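Local coordinates for oxidoreductase protein (PDB 5UI9) that binds NAD+ in a Rossmann-fold domain and is probably a Gfo/Idh/MocA-type dehydrogenase acting on a small hydroxylated substrate, at residues 126-131 with 186-191; 151-156 with 244-249; 131-136 with 255-260. One frame throughout, in Å; residues are numbered along the deposited sequence.

In the fold
All three contacts are largely buried and lie in or beside the C-terminal domain, but their chemistry differs. Interaction 1 is nearest the chain's centre and the cofactor: it joins the turn after strand 121-124 to helix 175-191 through an arginine laid on a phenylalanine. Interaction 2 is strand pairing inside the large mixed sheet, greasy on the side facing helix 175-191 and largely polar on the side facing the second subunit. Interaction 3 is almost wholly apolar, setting helix 131-141 on strand 253-258, the sheet neighbour of strand 245-250. Ile186 meets Phe153 of interaction 2 and Ile133 of interaction 3, so one hydrophobic layer runs through all three.

Interaction 1 of 3, residues 126-131 with 186-191; sequences NFRWQT and IARFIL. With NAD (nicotinamide-adenine-dinucleotide), chain C.
Arg128 starts out with CG between its own backbone N and carbonyl carbon (chi1 70°) and bends again at chi3, which folds the chain along Phe189; that ring swings across from the helix with CG anti to its backbone N. Arg128 CB sits over the ring face, 4.1 Å from the Phe189 centroid, in a CH-pi contact. Further along, Phe189 CD1 lies over one face of the guanidinium, toward its rim and 3.7 Å from Arg128 NH1, with the two planes 27° apart. At the edge of the guanidinium, Arg128 NH2 comes within 3.8 Å of Arg188 NH1. The acids around them probably offset the like charges: Arg128 bridges to Asp185, and Arg188 to Asp193 and Asp318. Away from the guanidinium, at the Phe127 side of the turn, Ile186 puts CD1 3.9 Å from Phe127 CB.

Residues 126-131 follow the last strand of the Rossmann sheet and run into helix 131-141, with Gln130 at its N-cap, so the contact joins the nucleotide-binding fold to helix 175-191 of the C-terminal domain. The same turn lines the pocket that holds NAD and the dihydroxy acid. Asn126 faces the nicotinamide carboxamide: NAD N7N donates to Asn126 OD1 at 3.1 Å and 165°, while Asn126 ND2 makes a weak, bent bond back to NAD O7N at 2.8 Å. NAD N7N also lies near the plane of the Phe127 ring, at its edge, and that ring stacks with His182 and touches the bound dihydroxy acid.

Interaction 2 of 3, residues 151-156 with 244-249; sequences GRFSFR and TLIDID
Antiparallel pairing of strands 148-156 and 245-250 forms part of the large mixed sheet of the Gfo/Idh/MocA C-terminal domain, the two segments running at 177° to each other. Two hydrogen-bonded pairs hold them. Arg152 and Asp247 exchange bonds both ways, with Arg152 N 2.8 Å from Asp247 O; Ser154 and Leu245 do the same, Leu245 N lying 2.8 Å from Ser154 O.

On one face Phe153 has its CG anti to its own carbonyl carbon (chi1 -53°), and the ring leans across the neighbouring strand. Phe153 CD2 meets Ile246 CG1 at 3.8 Å, and Phe153 CZ meets Ile248 CD1 at 3.8 Å. Helix 175-191 packs on this ring through Thr183 and Ile186.

The opposite face is largely polar and turns toward the second subunit. Asp229 takes a salt bridge from Arg152 NE and a hydrogen bond with Ser154 OG, and the Arg152 guanidinium lies with one face over Ser154 CB. Between Arg152 and Asp247 the link is loose: a water accepts weakly from Arg152 NH1 at 2.7 Å and donates weakly to Asp247 OD2. Toward the bound dihydroxy acid, Thr244 OG1 meets the edge of the Phe155 ring, 3.6 Å from Phe155 CD2.

Interaction 3 of 3, residues 131-136 with 255-260; sequences TPIQAV and IRLSQG
Helix 131-136 and strand 255-258 run nearly antiparallel, at 174°, with their axes 10.1 Å apart at closest approach, and no hydrogen bond crosses the gap: the contact is made by apolar side chains, with one touch on the helix backbone. Leu257 does most of the bridging. Its CG stands anti to the backbone N (chi1 174°), which directs its CD2 branch to the helix. That one methyl meets two residues a helical turn apart, with Leu257 CD2 3.9 Å from Pro132 CB and 3.8 Å from Val136 CG2. The Val136 and Leu257 side chains run at a slant to each other, and Val136 CG2 also comes near Leu257 CB. Ile133 points away from the strand at its CB, yet its far methyl returns: Ile133 CD1 touches the same Leu257 methyl at a looser 4.4 Å.

Ile255, two residues earlier on the strand, points to the helix as well. Its CG2 faces Val136 CG2 at 4.2 Å, so the valine methyl is shared between both strand residues. The other branch passes toward the helix backbone, where Ile255 CD1 lies 3.9 Å from Val136 O.

Arg256 between them points away from the helix. Its NH1 bonds to Ile255 O at 3.0 Å, approaching from above the carbonyl plane, and its NH2 forms a salt bridge with Asp249.

In the sheet, strand 253-258 lies between 245-250 and 262-266, and helix 131-141 rests on the face that carries Ile255 and Leu257, beside helix 175-191: Ile133 also touches Ile186, Phe189 and Ile246, and Val136 touches Ile190.

Interaction 1 of 3, residues 126-131 with 186-191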
loop_
_atom_site.group_PDB
_atom_site.type_symbol
_atom_site.label_atom_id
_atom_site.label_comp_id
_atom_site.label_asym_id
_atom_site.label_seq_id
_atom_site.Cartn_x
_atom_site.Cartn_y
_atom_site.Cartn_z
ATOM N N ASN A 126 -5.720 -15.007 16.587
ATOM C CA ASN A 126 -7.140 -15.160 16.203
ATOM C C ASN A 126 -7.606 -14.351 14.981
ATOM O O ASN A 126 -8.727 -14.548 14.509
ATOM C CB ASN A 126 -8.086 -14.963 17.424
ATOM C CG ASN A 126 -7.953 -13.598 18.103
ATOM O OD1 ASN A 126 -7.631 -12.593 17.475
ATOM N ND2 ASN A 126 -8.223 -13.563 19.405
ATOM N N PHE A 127 -6.750 -13.482 14.442
ATOM C CA PHE A 127 -7.145 -12.619 13.307
ATOM C C PHE A 127 -7.422 -13.425 12.043
ATOM O O PHE A 127 -8.438 -13.203 11.394
ATOM C CB PHE A 127 -6.119 -11.510 13.047
ATOM C CG PHE A 127 -6.415 -10.235 13.780
ATOM C CD1 PHE A 127 -6.595 -10.235 15.153
ATOM C CD2 PHE A 127 -6.507 -9.021 13.094
ATOM C CE1 PHE A 127 -6.877 -9.060 15.833
ATOM C CE2 PHE A 127 -6.774 -7.840 13.771
ATOM C CZ PHE A 127 -6.967 -7.857 15.138
ATOM N N ARG A 128 -6.565 -14.400 11.733
ATOM C CA ARG A 128 -6.821 -15.309 10.601
ATOM C C ARG A 128 -8.109 -16.142 10.753
ATOM O O ARG A 128 -8.635 -16.652 9.762
ATOM C CB ARG A 128 -5.627 -16.236 10.345
ATOM C CG ARG A 128 -5.398 -17.309 11.416
ATOM C CD ARG A 128 -4.569 -18.458 10.883
ATOM N NE ARG A 128 -3.173 -18.080 10.689
ATOM C CZ ARG A 128 -2.209 -18.906 10.286
ATOM N NH1 ARG A 128 -2.467 -20.183 10.023
ATOM N NH2 ARG A 128 -0.968 -18.457 10.164
ATOM N N TRP A 129 -8.591 -16.289 11.987
ATOM C CA TRP A 129 -9.856 -16.981 12.279
ATOM C C TRP A 129 -11.117 -16.106 12.201
ATOM O O TRP A 129 -12.218 -16.606 12.417
ATOM C CB TRP A 129 -9.767 -17.691 13.645
ATOM C CG TRP A 129 -8.898 -18.891 13.600
ATOM C CD1 TRP A 129 -7.595 -18.988 14.003
ATOM C CD2 TRP A 129 -9.260 -20.175 13.082
ATOM N NE1 TRP A 129 -7.131 -20.261 13.778
ATOM C CE2 TRP A 129 -8.129 -21.010 13.211
ATOM C CE3 TRP A 129 -10.432 -20.699 12.515
ATOM C CZ2 TRP A 129 -8.136 -22.350 12.803
ATOM C CZ3 TRP A 129 -10.443 -22.035 12.108
ATOM C CH2 TRP A 129 -9.299 -22.844 12.254
ATOM N N GLN A 130 -10.965 -14.819 11.872
ATOM C CA GLN A 130 -12.104 -13.938 11.614
ATOM C C GLN A 130 -12.812 -14.382 10.330
ATOM O O GLN A 130 -12.159 -14.747 9.348
ATOM C CB GLN A 130 -11.652 -12.476 11.450
ATOM C CG GLN A 130 -11.094 -11.817 12.708
ATOM C CD GLN A 130 -10.404 -10.476 12.441
ATOM O OE1 GLN A 130 -9.763 -9.903 13.338
ATOM N NE2 GLN A 130 -10.523 -9.975 11.210
ATOM N N THR A 131 -14.141 -14.347 10.341
ATOM C CA THR A 131 -14.946 -14.735 9.174
ATOM C C THR A 131 -14.511 -14.079 7.841
ATOM O O THR A 131 -14.332 -14.784 6.853
ATOM C CB THR A 131 -16.446 -14.501 9.452
ATOM O OG1 THR A 131 -16.827 -15.259 10.607
ATOM C CG2 THR A 131 -17.323 -14.914 8.258
ATOM N N ILE A 186 -1.753 -12.677 8.814
ATOM C CA ILE A 186 -2.740 -12.748 7.733
ATOM C C ILE A 186 -2.023 -12.794 6.380
ATOM O O ILE A 186 -2.383 -13.590 5.526
ATOM C CB ILE A 186 -3.775 -11.598 7.786
ATOM C CG1 ILE A 186 -4.658 -11.731 9.034
ATOM C CG2 ILE A 186 -4.659 -11.608 6.537
ATOM C CD1 ILE A 186 -5.473 -10.501 9.376
ATOM N N ALA A 187 -1.007 -11.957 6.195
ATOM C CA ALA A 187 -0.242 -11.949 4.942
ATOM C C ALA A 187 0.327 -13.341 4.630
ATOM O O ALA A 187 0.228 -13.811 3.501
ATOM C CB ALA A 187 0.873 -10.913 5.002
ATOM N N ARG A 188 0.883 -14.001 5.647
ATOM C CA ARG A 188 1.372 -15.395 5.520
ATOM C C ARG A 188 0.264 -16.387 5.213
ATOM O O ARG A 188 0.400 -17.233 4.333
ATOM C CB ARG A 188 2.034 -15.862 6.815
ATOM C CG ARG A 188 3.425 -15.328 7.055
ATOM C CD ARG A 188 4.075 -16.046 8.228
ATOM N NE ARG A 188 4.104 -17.501 8.031
ATOM C CZ ARG A 188 3.477 -18.422 8.772
ATOM N NH1 ARG A 188 2.761 -18.110 9.857
ATOM N NH2 ARG A 188 3.592 -19.697 8.427
ATOM N N PHE A 189 -0.817 -16.287 5.978
ATOM C CA PHE A 189 -1.990 -17.148 5.830
ATOM C C PHE A 189 -2.536 -17.113 4.400
ATOM O O PHE A 189 -2.847 -18.151 3.831
ATOM C CB PHE A 189 -3.056 -16.710 6.845
ATOM C CG PHE A 189 -4.315 -17.529 6.825
ATOM C CD1 PHE A 189 -4.274 -18.910 7.031
ATOM C CD2 PHE A 189 -5.553 -16.918 6.643
ATOM C CE1 PHE A 189 -5.444 -19.660 7.031
ATOM C CE2 PHE A 189 -6.725 -17.661 6.642
ATOM C CZ PHE A 189 -6.670 -19.039 6.845
ATOM N N ILE A 190 -2.624 -15.912 3.821
ATOM C CA ILE A 190 -3.161 -15.723 2.473
ATOM C C ILE A 190 -2.138 -16.001 1.362
ATOM O O ILE A 190 -2.452 -16.722 0.419
ATOM C CB ILE A 190 -3.751 -14.295 2.303
ATOM C CG1 ILE A 190 -4.858 -14.033 3.345
ATOM C CG2 ILE A 190 -4.289 -14.082 0.895
ATOM C CD1 ILE A 190 -5.895 -15.135 3.475
ATOM N N LEU A 191 -0.942 -15.418 1.453
ATOM C CA LEU A 191 0.047 -15.485 0.352
ATOM C C LEU A 191 1.294 -16.326 0.645
ATOM O O LEU A 191 2.239 -16.321 -0.153
ATOM C CB LEU A 191 0.468 -14.069 -0.057
ATOM C CG LEU A 191 -0.633 -13.160 -0.597
ATOM C CD1 LEU A 191 -0.059 -11.785 -0.894
ATOM C CD2 LEU A 191 -1.280 -13.748 -1.841
HETATM P PA NAD C . -4.002 -7.422 31.174
HETATM O O1A NAD C . -2.832 -6.734 31.845
HETATM O O2A NAD C . -5.363 -6.785 31.190
HETATM O O5B NAD C . -4.138 -8.893 31.790
HETATM C C5B NAD C . -3.018 -9.678 32.177
HETATM C C4B NAD C . -3.387 -10.374 33.478
HETATM O O4B NAD C . -2.427 -11.390 33.744
HETATM C C3B NAD C . -3.378 -9.430 34.671
HETATM O O3B NAD C . -4.609 -9.567 35.395
HETATM C C2B NAD C . -2.172 -9.848 35.501
HETATM O O2B NAD C . -2.418 -9.711 36.901
HETATM C C1B NAD C . -1.991 -11.302 35.099
HETATM N N9A NAD C . -0.621 -11.864 35.151
HETATM C C8A NAD C . 0.505 -11.355 34.615
HETATM N N7A NAD C . 1.552 -12.190 34.843
HETATM C C5A NAD C . 1.093 -13.260 35.519
HETATM C C6A NAD C . 1.651 -14.519 36.080
HETATM N N6A NAD C . 2.963 -14.821 35.964
HETATM N N1A NAD C . 0.802 -15.364 36.711
HETATM C C2A NAD C . -0.513 -15.097 36.852
HETATM N N3A NAD C . -1.082 -13.976 36.368
HETATM C C4A NAD C . -0.347 -13.042 35.707
HETATM O O3 NAD C . -3.582 -7.749 29.658
HETATM P PN NAD C . -4.641 -7.956 28.456
HETATM O O1N NAD C . -5.026 -6.620 27.871
HETATM O O2N NAD C . -5.727 -8.900 28.905
HETATM O O5D NAD C . -3.676 -8.670 27.402
HETATM C C5D NAD C . -3.096 -9.930 27.712
HETATM C C4D NAD C . -2.528 -10.516 26.434
HETATM O O4D NAD C . -3.595 -10.682 25.495
HETATM C C3D NAD C . -1.489 -9.604 25.796
HETATM O O3D NAD C . -0.328 -10.361 25.440
HETATM C C2D NAD C . -2.182 -9.030 24.572
HETATM O O2D NAD C . -1.300 -8.836 23.466
HETATM C C1D NAD C . -3.232 -10.092 24.248
HETATM N N1N NAD C . -4.431 -9.614 23.536
HETATM C C2N NAD C . -4.846 -10.348 22.487
HETATM C C3N NAD C . -5.962 -10.005 21.740
HETATM C C7N NAD C . -6.350 -10.884 20.582
HETATM O O7N NAD C . -6.160 -12.096 20.664
HETATM N N7N NAD C . -6.894 -10.351 19.486
HETATM C C4N NAD C . -6.672 -8.857 22.095
HETATM C C5N NAD C . -6.241 -8.103 23.188
HETATM C C6N NAD C . -5.114 -8.507 23.905
#

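Interaction 2 of 3, residues 151-156 with 244-249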
loop_
_atom_site.group_PDB
_atom_site.type_symbol
_atom_site.label_atom_id
_atom_site.label_comp_id
_atom_site.label_asym_id
_atom_site.label_seq_id
_atom_site.Cartn_x
_atom_site.Cartn_y
_atom_site.Cartn_z
ATOM N N GLY A 151 -0.559 -8.282 -3.097
ATOM C CA GLY A 151 -1.558 -8.045 -2.061
ATOM C C GLY A 151 -1.305 -6.807 -1.232
ATOM O O GLY A 151 -0.189 -6.313 -1.166
ATOM N N ARG A 152 -2.371 -6.303 -0.618
ATOM C CA ARG A 152 -2.270 -5.304 0.419
ATOM C C ARG A 152 -3.134 -5.728 1.591
ATOM O O ARG A 152 -4.297 -6.083 1.402
ATOM C CB ARG A 152 -2.736 -3.940 -0.079
ATOM C CG ARG A 152 -2.521 -2.835 0.951
ATOM C CD ARG A 152 -3.481 -1.679 0.772
ATOM N NE ARG A 152 -3.223 -0.623 1.751
ATOM C CZ ARG A 152 -3.984 0.452 1.929
ATOM N NH1 ARG A 152 -5.071 0.655 1.196
ATOM N NH2 ARG A 152 -3.656 1.338 2.851
ATOM N N PHE A 153 -2.559 -5.649 2.791
ATOM C CA PHE A 153 -3.229 -5.971 4.042
ATOM C C PHE A 153 -3.084 -4.750 4.947
ATOM O O PHE A 153 -1.971 -4.397 5.326
ATOM C CB PHE A 153 -2.571 -7.197 4.685
ATOM C CG PHE A 153 -2.482 -8.384 3.765
ATOM C CD1 PHE A 153 -1.408 -8.519 2.879
ATOM C CD2 PHE A 153 -3.470 -9.363 3.772
ATOM C CE1 PHE A 153 -1.331 -9.603 2.018
ATOM C CE2 PHE A 153 -3.396 -10.450 2.910
ATOM C CZ PHE A 153 -2.326 -10.568 2.032
ATOM N N SER A 154 -4.204 -4.128 5.303
ATOM C CA SER A 154 -4.206 -2.790 5.898
ATOM C C SER A 154 -5.095 -2.734 7.141
ATOM O O SER A 154 -6.245 -3.152 7.102
ATOM C CB SER A 154 -4.697 -1.775 4.861
ATOM O OG SER A 154 -4.602 -0.448 5.346
ATOM N N PHE A 155 -4.543 -2.232 8.243
ATOM C CA PHE A 155 -5.293 -2.005 9.477
ATOM C C PHE A 155 -4.928 -0.601 9.920
ATOM O O PHE A 155 -3.862 -0.390 10.511
ATOM C CB PHE A 155 -4.908 -3.055 10.530
ATOM C CG PHE A 155 -5.730 -3.002 11.804
ATOM C CD1 PHE A 155 -5.486 -2.041 12.782
ATOM C CD2 PHE A 155 -6.706 -3.965 12.056
ATOM C CE1 PHE A 155 -6.229 -2.010 13.954
ATOM C CE2 PHE A 155 -7.445 -3.939 13.227
ATOM C CZ PHE A 155 -7.205 -2.958 14.177
ATOM N N ARG A 156 -5.787 0.360 9.585
ATOM C CA ARG A 156 -5.553 1.772 9.896
ATOM C C ARG A 156 -6.736 2.255 10.718
ATOM O O ARG A 156 -7.874 2.199 10.260
ATOM C CB ARG A 156 -5.402 2.608 8.622
ATOM C CG ARG A 156 -4.406 2.045 7.616
ATOM C CD ARG A 156 -4.041 3.075 6.549
ATOM N NE ARG A 156 -3.087 4.059 7.078
ATOM C CZ ARG A 156 -1.785 3.843 7.272
ATOM N NH1 ARG A 156 -1.227 2.663 6.992
ATOM N NH2 ARG A 156 -1.027 4.816 7.776
ATOM N N THR A 244 -9.501 -5.469 9.084
ATOM C CA THR A 244 -8.349 -5.476 8.195
ATOM C C THR A 244 -8.856 -5.479 6.745
ATOM O O THR A 244 -9.606 -6.379 6.348
ATOM C CB THR A 244 -7.466 -6.719 8.443
ATOM O OG1 THR A 244 -7.023 -6.742 9.811
ATOM C CG2 THR A 244 -6.247 -6.723 7.509
ATOM N N LEU A 245 -8.448 -4.473 5.966
ATOM C CA LEU A 245 -8.845 -4.348 4.566
ATOM C C LEU A 245 -7.819 -5.060 3.689
ATOM O O LEU A 245 -6.619 -4.969 3.933
ATOM C CB LEU A 245 -8.977 -2.868 4.171
ATOM C CG LEU A 245 -9.814 -2.027 5.147
ATOM C CD1 LEU A 245 -10.002 -0.611 4.617
ATOM C CD2 LEU A 245 -11.164 -2.683 5.438
ATOM N N ILE A 246 -8.291 -5.777 2.677
ATOM C CA ILE A 246 -7.428 -6.664 1.902
ATOM C C ILE A 246 -7.687 -6.536 0.404
ATOM O O ILE A 246 -8.830 -6.653 -0.049
ATOM C CB ILE A 246 -7.568 -8.139 2.358
ATOM C CG1 ILE A 246 -7.136 -8.277 3.828
ATOM C CG2 ILE A 246 -6.720 -9.055 1.474
ATOM C CD1 ILE A 246 -7.326 -9.650 4.421
ATOM N N ASP A 247 -6.613 -6.273 -0.343
ATOM C CA ASP A 247 -6.622 -6.321 -1.803
ATOM C C ASP A 247 -5.724 -7.472 -2.214
ATOM O O ASP A 247 -4.630 -7.602 -1.678
ATOM C CB ASP A 247 -6.060 -5.029 -2.413
ATOM C CG ASP A 247 -6.811 -3.773 -1.976
ATOM O OD1 ASP A 247 -7.852 -3.863 -1.291
ATOM O OD2 ASP A 247 -6.337 -2.678 -2.325
ATOM N N ILE A 248 -6.191 -8.308 -3.140
ATOM C CA ILE A 248 -5.356 -9.321 -3.779
ATOM C C ILE A 248 -5.554 -9.239 -5.285
ATOM O O ILE A 248 -6.695 -9.207 -5.750
ATOM C CB ILE A 248 -5.724 -10.760 -3.336
ATOM C CG1 ILE A 248 -5.812 -10.893 -1.805
ATOM C CG2 ILE A 248 -4.727 -11.771 -3.907
ATOM C CD1 ILE A 248 -4.485 -10.815 -1.083
ATOM N N ASP A 249 -4.454 -9.222 -6.040
ATOM C CA ASP A 249 -4.500 -9.330 -7.496
ATOM C C ASP A 249 -3.950 -10.688 -7.918
ATOM O O ASP A 249 -2.883 -11.109 -7.453
ATOM C CB ASP A 249 -3.676 -8.222 -8.156
ATOM C CG ASP A 249 -4.280 -6.832 -7.979
ATOM O OD1 ASP A 249 -5.334 -6.693 -7.313
ATOM O OD2 ASP A 249 -3.682 -5.873 -8.529
HETATM O O HOH W 1 -6.995 -1.077 0.488
#

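Interaction 3 of 3, residues 131-136 with 255-260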
loop_
_atom_site.group_PDB
_atom_site.type_symbol
_atom_site.label_atom_id
_atom_site.label_comp_id
_atom_site.label_asym_id
_atom_site.label_seq_id
_atom_site.Cartn_x
_atom_site.Cartn_y
_atom_site.Cartn_z
ATOM N N THR A 131 -14.141 -14.347 10.341
ATOM C CA THR A 131 -14.946 -14.735 9.174
ATOM C C THR A 131 -14.511 -14.079 7.841
ATOM O O THR A 131 -14.332 -14.784 6.853
ATOM C CB THR A 131 -16.446 -14.501 9.452
ATOM O OG1 THR A 131 -16.827 -15.259 10.607
ATOM C CG2 THR A 131 -17.323 -14.914 8.258
ATOM N N PRO A 132 -14.323 -12.746 7.808
ATOM C CA PRO A 132 -13.900 -12.141 6.532
ATOM C C PRO A 132 -12.536 -12.614 6.019
ATOM O O PRO A 132 -12.350 -12.727 4.803
ATOM C CB PRO A 132 -13.869 -10.632 6.838
ATOM C CG PRO A 132 -13.833 -10.538 8.324
ATOM C CD PRO A 132 -14.621 -11.715 8.813
ATOM N N ILE A 133 -11.610 -12.915 6.927
ATOM C CA ILE A 133 -10.281 -13.399 6.528
ATOM C C ILE A 133 -10.358 -14.842 6.015
ATOM O O ILE A 133 -9.674 -15.212 5.062
ATOM C CB ILE A 133 -9.251 -13.333 7.688
ATOM C CG1 ILE A 133 -9.235 -11.950 8.367
ATOM C CG2 ILE A 133 -7.860 -13.725 7.195
ATOM C CD1 ILE A 133 -9.114 -10.776 7.436
ATOM N N GLN A 134 -11.181 -15.650 6.672
ATOM C CA GLN A 134 -11.476 -17.015 6.229
ATOM C C GLN A 134 -12.101 -17.019 4.844
ATOM O O GLN A 134 -11.769 -17.867 4.020
ATOM C CB GLN A 134 -12.416 -17.713 7.222
ATOM C CG GLN A 134 -11.765 -18.016 8.568
ATOM C CD GLN A 134 -10.861 -19.233 8.519
ATOM O OE1 GLN A 134 -11.297 -20.319 8.138
ATOM N NE2 GLN A 134 -9.603 -19.062 8.912
ATOM N N ALA A 135 -12.984 -16.057 4.584
ATOM C CA ALA A 135 -13.618 -15.931 3.270
ATOM C C ALA A 135 -12.611 -15.575 2.169
ATOM O O ALA A 135 -12.661 -16.145 1.081
ATOM C CB ALA A 135 -14.745 -14.913 3.318
ATOM N N VAL A 136 -11.698 -14.647 2.451
ATOM C CA VAL A 136 -10.621 -14.304 1.507
ATOM C C VAL A 136 -9.783 -15.548 1.172
ATOM O O VAL A 136 -9.500 -15.813 0.004
ATOM C CB VAL A 136 -9.720 -13.155 2.043
ATOM C CG1 VAL A 136 -8.456 -12.972 1.198
ATOM C CG2 VAL A 136 -10.501 -11.847 2.099
ATOM N N ILE A 255 -9.499 -9.873 -5.578
ATOM C CA ILE A 255 -10.296 -9.855 -4.358
ATOM C C ILE A 255 -10.144 -8.471 -3.738
ATOM O O ILE A 255 -9.031 -7.959 -3.632
ATOM C CB ILE A 255 -9.835 -10.927 -3.339
ATOM C CG1 ILE A 255 -10.067 -12.340 -3.887
ATOM C CG2 ILE A 255 -10.550 -10.743 -1.999
ATOM C CD1 ILE A 255 -9.354 -13.429 -3.101
ATOM N N ARG A 256 -11.262 -7.877 -3.323
ATOM C CA ARG A 256 -11.257 -6.602 -2.607
ATOM C C ARG A 256 -12.171 -6.698 -1.390
ATOM O O ARG A 256 -13.402 -6.679 -1.515
ATOM C CB ARG A 256 -11.697 -5.453 -3.521
ATOM C CG ARG A 256 -10.741 -5.149 -4.677
ATOM C CD ARG A 256 -9.499 -4.391 -4.216
ATOM N NE ARG A 256 -8.585 -4.029 -5.311
ATOM C CZ ARG A 256 -7.705 -4.851 -5.896
ATOM N NH1 ARG A 256 -7.591 -6.137 -5.531
ATOM N NH2 ARG A 256 -6.927 -4.387 -6.871
ATOM N N LEU A 257 -11.554 -6.827 -0.218
ATOM C CA LEU A 257 -12.262 -6.812 1.053
ATOM C C LEU A 257 -12.165 -5.398 1.595
ATOM O O LEU A 257 -11.091 -4.969 2.012
ATOM C CB LEU A 257 -11.643 -7.817 2.035
ATOM C CG LEU A 257 -12.192 -7.820 3.466
ATOM C CD1 LEU A 257 -13.692 -8.065 3.481
ATOM C CD2 LEU A 257 -11.468 -8.875 4.291
ATOM N N SER A 258 -13.290 -4.686 1.586
ATOM C CA SER A 258 -13.340 -3.265 1.938
ATOM C C SER A 258 -14.156 -3.054 3.213
ATOM O O SER A 258 -14.770 -3.998 3.730
ATOM C CB SER A 258 -13.921 -2.462 0.774
ATOM O OG SER A 258 -15.243 -2.861 0.495
ATOM N N GLN A 259 -14.129 -1.820 3.719
ATOM C CA GLN A 259 -14.812 -1.422 4.963
ATOM C C GLN A 259 -16.260 -1.920 5.020
ATOM O O GLN A 259 -16.959 -1.892 4.025
ATOM C CB GLN A 259 -14.750 0.116 5.123
ATOM C CG GLN A 259 -15.806 0.789 6.014
ATOM C CD GLN A 259 -15.370 0.954 7.455
ATOM O OE1 GLN A 259 -14.532 1.809 7.758
ATOM N NE2 GLN A 259 -15.970 0.171 8.363
ATOM N N GLY A 260 -16.699 -2.343 6.201
ATOM C CA GLY A 260 -18.039 -2.902 6.397
ATOM C C GLY A 260 -18.164 -4.350 5.949
ATOM O O GLY A 260 -19.271 -4.821 5.712
#